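Local coordinates for protein chloramphenicol acetyltransferase (Aliivibrio fischeri, PDB 6PXA) that probably transfers the acetyl group of acetyl-CoA to the 3-hydroxyl of chloramphenicol, as a trimeric acyltransferase of the hexapeptide-repeat family, at residues Arg174-Glu177 and Asn178-Gln181; Lys197-Met200 and Glu201-Cys204. All coordinates share one frame; numbering follows the deposited sequence.

Contact 1: residues Arg174-Glu177 and Asn178-Gln181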
loop_
_atom_site.group_PDB
_atom_site.type_symbol
_atom_site.label_atom_id
_atom_site.label_comp_id
_atom_site.label_asym_id
_atom_site.label_seq_id
_atom_site.Cartn_x
_atom_site.Cartn_y
_atom_site.Cartn_z
ATOM N N ARG B 174 -10.630 -2.502 22.711
ATOM C CA ARG B 174 -11.672 -1.474 22.768
ATOM C C ARG B 174 -12.268 -1.360 24.165
ATOM O O ARG B 174 -12.654 -0.264 24.586
ATOM C CB ARG B 174 -12.768 -1.771 21.746
ATOM C CG ARG B 174 -12.357 -1.597 20.277
ATOM C CD ARG B 174 -13.369 -2.245 19.337
ATOM N NE ARG B 174 -14.677 -1.595 19.376
ATOM C CZ ARG B 174 -15.817 -2.150 18.963
ATOM N NH1 ARG B 174 -15.849 -3.384 18.475
ATOM N NH2 ARG B 174 -16.947 -1.470 19.048
ATOM N N PHE B 175 -12.367 -2.478 24.894
ATOM C CA PHE B 175 -12.984 -2.499 26.218
ATOM C C PHE B 175 -12.146 -3.331 27.181
ATOM O O PHE B 175 -11.255 -4.087 26.777
ATOM C CB PHE B 175 -14.415 -3.053 26.154
ATOM C CG PHE B 175 -15.243 -2.429 25.073
ATOM C CD1 PHE B 175 -15.780 -1.168 25.244
ATOM C CD2 PHE B 175 -15.463 -3.096 23.875
ATOM C CE1 PHE B 175 -16.545 -0.586 24.251
ATOM C CE2 PHE B 175 -16.222 -2.518 22.871
ATOM C CZ PHE B 175 -16.759 -1.251 23.064
ATOM N N ASP B 176 -12.454 -3.188 28.473
ATOM C CA ASP B 176 -11.849 -4.027 29.503
ATOM C C ASP B 176 -12.200 -5.495 29.283
ATOM O O ASP B 176 -13.218 -5.832 28.674
ATOM C CB ASP B 176 -12.328 -3.598 30.888
ATOM C CG ASP B 176 -12.467 -2.101 30.999
ATOM O OD1 ASP B 176 -13.009 -1.497 30.040
ATOM O OD2 ASP B 176 -12.035 -1.535 32.025
ATOM N N GLU B 177 -11.344 -6.373 29.818
ATOM C CA GLU B 177 -11.491 -7.807 29.575
ATOM C C GLU B 177 -12.850 -8.318 30.030
ATOM O O GLU B 177 -13.489 -9.115 29.332
ATOM C CB GLU B 177 -10.376 -8.583 30.279
ATOM C CG GLU B 177 -8.988 -8.414 29.663
ATOM C CD GLU B 177 -8.885 -8.991 28.260
ATOM O OE1 GLU B 177 -9.632 -9.939 27.939
ATOM O OE2 GLU B 177 -8.057 -8.493 27.474
ATOM N N ASN B 178 -13.309 -7.881 31.203
ATOM C CA ASN B 178 -14.572 -8.388 31.726
ATOM C C ASN B 178 -15.729 -8.068 30.786
ATOM O O ASN B 178 -16.610 -8.908 30.561
ATOM C CB ASN B 178 -14.829 -7.814 33.118
ATOM C CG ASN B 178 -13.806 -8.283 34.140
ATOM O OD1 ASN B 178 -13.080 -9.250 33.904
ATOM N ND2 ASN B 178 -13.749 -7.603 35.285
ATOM N N LEU B 179 -15.727 -6.863 30.211
ATOM C CA LEU B 179 -16.791 -6.453 29.301
ATOM C C LEU B 179 -16.663 -7.116 27.937
ATOM O O LEU B 179 -17.678 -7.437 27.309
ATOM C CB LEU B 179 -16.775 -4.936 29.138
ATOM C CG LEU B 179 -16.919 -4.135 30.434
ATOM C CD1 LEU B 179 -16.832 -2.660 30.121
ATOM C CD2 LEU B 179 -18.224 -4.457 31.162
ATOM N N ILE B 180 -15.431 -7.265 27.434
ATOM C CA ILE B 180 -15.209 -8.075 26.240
ATOM C C ILE B 180 -15.814 -9.458 26.425
ATOM O O ILE B 180 -16.558 -9.952 25.569
ATOM C CB ILE B 180 -13.708 -8.174 25.922
ATOM C CG1 ILE B 180 -13.146 -6.828 25.476
ATOM C CG2 ILE B 180 -13.451 -9.225 24.841
ATOM C CD1 ILE B 180 -11.717 -6.933 24.990
ATOM N N GLN B 181 -15.484 -10.111 27.541
ATOM C CA GLN B 181 -16.013 -11.445 27.801
ATOM C C GLN B 181 -17.533 -11.441 27.780
ATOM O O GLN B 181 -18.159 -12.402 27.320
ATOM C CB GLN B 181 -15.500 -11.957 29.145
ATOM C CG GLN B 181 -14.678 -13.221 29.041
ATOM C CD GLN B 181 -15.016 -14.208 30.141
ATOM O OE1 GLN B 181 -15.672 -15.224 29.900
ATOM N NE2 GLN B 181 -14.579 -13.911 31.361
#

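Contact 2: residues Lys197-Met200 and Glu201-Cys204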
loop_
_atom_site.group_PDB
_atom_site.type_symbol
_atom_site.label_atom_id
_atom_site.label_comp_id
_atom_site.label_asym_id
_atom_site.label_seq_id
_atom_site.Cartn_x
_atom_site.Cartn_y
_atom_site.Cartn_z
ATOM N N LYS B 197 -32.954 -4.075 16.856
ATOM C CA LYS B 197 -33.662 -2.810 16.724
ATOM C C LYS B 197 -34.025 -2.242 18.092
ATOM O O LYS B 197 -33.742 -1.071 18.380
ATOM C CB LYS B 197 -34.901 -3.004 15.850
ATOM C CG LYS B 197 -34.546 -3.441 14.437
ATOM C CD LYS B 197 -35.771 -3.523 13.544
ATOM C CE LYS B 197 -36.413 -2.163 13.364
ATOM N NZ LYS B 197 -37.492 -2.189 12.340
ATOM N N ASN B 198 -34.608 -3.076 18.967
ATOM C CA ASN B 198 -35.069 -2.599 20.272
ATOM C C ASN B 198 -33.930 -2.057 21.117
ATOM O O ASN B 198 -34.145 -1.171 21.952
ATOM C CB ASN B 198 -35.768 -3.716 21.056
ATOM C CG ASN B 198 -37.123 -4.067 20.493
ATOM O OD1 ASN B 198 -37.660 -3.352 19.651
ATOM N ND2 ASN B 198 -37.690 -5.174 20.963
ATOM N N THR B 199 -32.725 -2.588 20.951
ATOM C CA THR B 199 -31.613 -2.163 21.785
ATOM C C THR B 199 -30.669 -1.230 21.045
ATOM O O THR B 199 -29.570 -0.954 21.536
ATOM C CB THR B 199 -30.874 -3.382 22.320
ATOM O OG1 THR B 199 -31.813 -4.448 22.493
ATOM C CG2 THR B 199 -30.294 -3.066 23.667
ATOM N N MET B 200 -31.087 -0.723 19.885
ATOM C CA MET B 200 -30.224 0.127 19.078
ATOM C C MET B 200 -29.701 1.337 19.857
ATOM O O MET B 200 -28.567 1.777 19.628
ATOM C CB MET B 200 -30.973 0.565 17.822
ATOM C CG MET B 200 -30.118 1.357 16.858
ATOM S SD MET B 200 -28.610 0.488 16.396
ATOM C CE MET B 200 -29.328 -1.013 15.715
ATOM N N GLU B 201 -30.502 1.883 20.774
ATOM C CA GLU B 201 -30.038 2.986 21.610
ATOM C C GLU B 201 -28.863 2.568 22.484
ATOM O O GLU B 201 -27.977 3.384 22.762
ATOM C CB GLU B 201 -31.190 3.505 22.474
ATOM C CG GLU B 201 -31.230 5.013 22.636
ATOM C CD GLU B 201 -30.685 5.484 23.979
ATOM O OE1 GLU B 201 -29.767 4.821 24.511
ATOM O OE2 GLU B 201 -31.178 6.512 24.500
ATOM N N ILE B 202 -28.829 1.309 22.920
ATOM C CA ILE B 202 -27.697 0.849 23.718
ATOM C C ILE B 202 -26.492 0.528 22.837
ATOM O O ILE B 202 -25.353 0.824 23.212
ATOM C CB ILE B 202 -28.092 -0.359 24.588
ATOM C CG1 ILE B 202 -29.294 -0.028 25.473
ATOM C CG2 ILE B 202 -26.920 -0.786 25.460
ATOM C CD1 ILE B 202 -29.647 -1.146 26.458
ATOM N N LEU B 203 -26.706 -0.089 21.663
ATOM C CA LEU B 203 -25.577 -0.412 20.786
ATOM C C LEU B 203 -24.862 0.848 20.276
ATOM O O LEU B 203 -23.647 0.827 20.046
ATOM C CB LEU B 203 -26.046 -1.270 19.605
ATOM C CG LEU B 203 -26.617 -2.679 19.886
ATOM C CD1 LEU B 203 -27.372 -3.209 18.680
ATOM C CD2 LEU B 203 -25.525 -3.645 20.285
ATOM N N CYS B 204 -25.590 1.945 20.093
ATOM C CA CYS B 204 -24.990 3.244 19.778
ATOM C C CYS B 204 -24.570 3.977 21.047
ATOM O O CYS B 204 -24.922 5.128 21.272
ATOM C CB CYS B 204 -25.955 4.089 18.950
ATOM S SG CYS B 204 -26.259 3.406 17.285
#

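Contact 1: residues Arg174-Glu177 and Asn178-Gln181
Ile180 folds back over the first turn of its helix and meets the chain that leads into it. Its CD1 lies 3.4 Å from the backbone O of Phe175, and its CG1 packs 4.0 Å from Phe175 CB. Ile180 CG1 stands beside its own backbone N (chi1 -68°), which carries the CG1-CD1 arm back toward these preceding residues. Leu179 meets Phe175 more loosely, CB to CB at 4.2 Å, and runs alongside Asp176, both pointing the same way, with Leu179 CD1 4.0 Å from Asp176 OD1. Two straight backbone bonds start the helix: Ile180 N to Asp176 O at 2.9 Å (N-H...O 175°) and Gln181 N to Glu177 O, also 2.9 Å. Asp176 holds the N-cap position, yet its carboxylate makes no capping bond. The Phe175 ring leads away from the helix and lies against Arg174, whose CB sits 3.6 Å above one ring face, toward the rim. Arg174 in turn is held by Gly145 O and, through NE, by Ala95 O of the second subunit, while Glu177 forms a salt bridge with Lys173. The turn thus joins strand 169-173, an outermost strand of its sheet within the chain, to helix 177-186, with Phe175 and Leu179 touching Ile208 of helix 208-219.

Contact 2: residues Lys197-Met200 and Glu201-Cys204
Thr199 O receives two amide hydrogens from the following turn, Leu203 N at 3.0 Å (N-H...O 160°) and, in a weak, bent bond, Ile202 N at 2.8 Å. Cys204 N closes the next step on Met200 O at 3.0 Å. Thr199 itself leaves helical phi/psi: the helix is interrupted there and helix 200-203 begins directly after it, though Met200 N still bonds back to Lys197 O across the interruption. Among the side chains, Thr199 CG2 presses tightly on Ile202, 3.4 Å from CD1, the two side chains crossing at a slant. Thr199 OG1 bonds to His195 O, a bond that probably sets the direction of the CG2 methyl. Met200 goes the other way: CG is anti to its backbone N (chi1 -175°), and the bend at chi2 puts SD 3.9 Å from Cys204 SG. That at chi3 turns CE to 4.2 Å from Leu203 CD1, the Met200 and Leu203 side chains meeting at about a right angle. Ile202 packs on Leu211 and Glu210 of helix 208-219; Glu210 is a magnesium ligand in a structure of this protein, although no ion is bound to this chain here. Leu203 and Ile202 also touch Ile98 of the second subunit. The arrangement is a short helix following directly on another, with Thr199 as the interrupting residue, within the C-terminal helical region that follows the left-handed beta-helix of hexapeptide xenobiotic acetyltransferases.

Overall arrangement
Contact 1 and contact 2 follow in series along the C-terminal part of the chain, on the same side of its centre. Their centres are 19 Å apart and their nearest atoms about 7 Å, so they do not touch. Contact 1 lies where strand 169-173 gives way to helix 177-186; contact 2 lies at the join of helices 193-198 and 200-203. Helix 208-219 links them, since side chains from both pack on it. Both also reach the second subunit, so the helical region after the beta-helix takes part in the trimer interface. The side chain of Met200 lies about 8 Å from a bound taurocholic acid, which places this region close to an occupied ligand site.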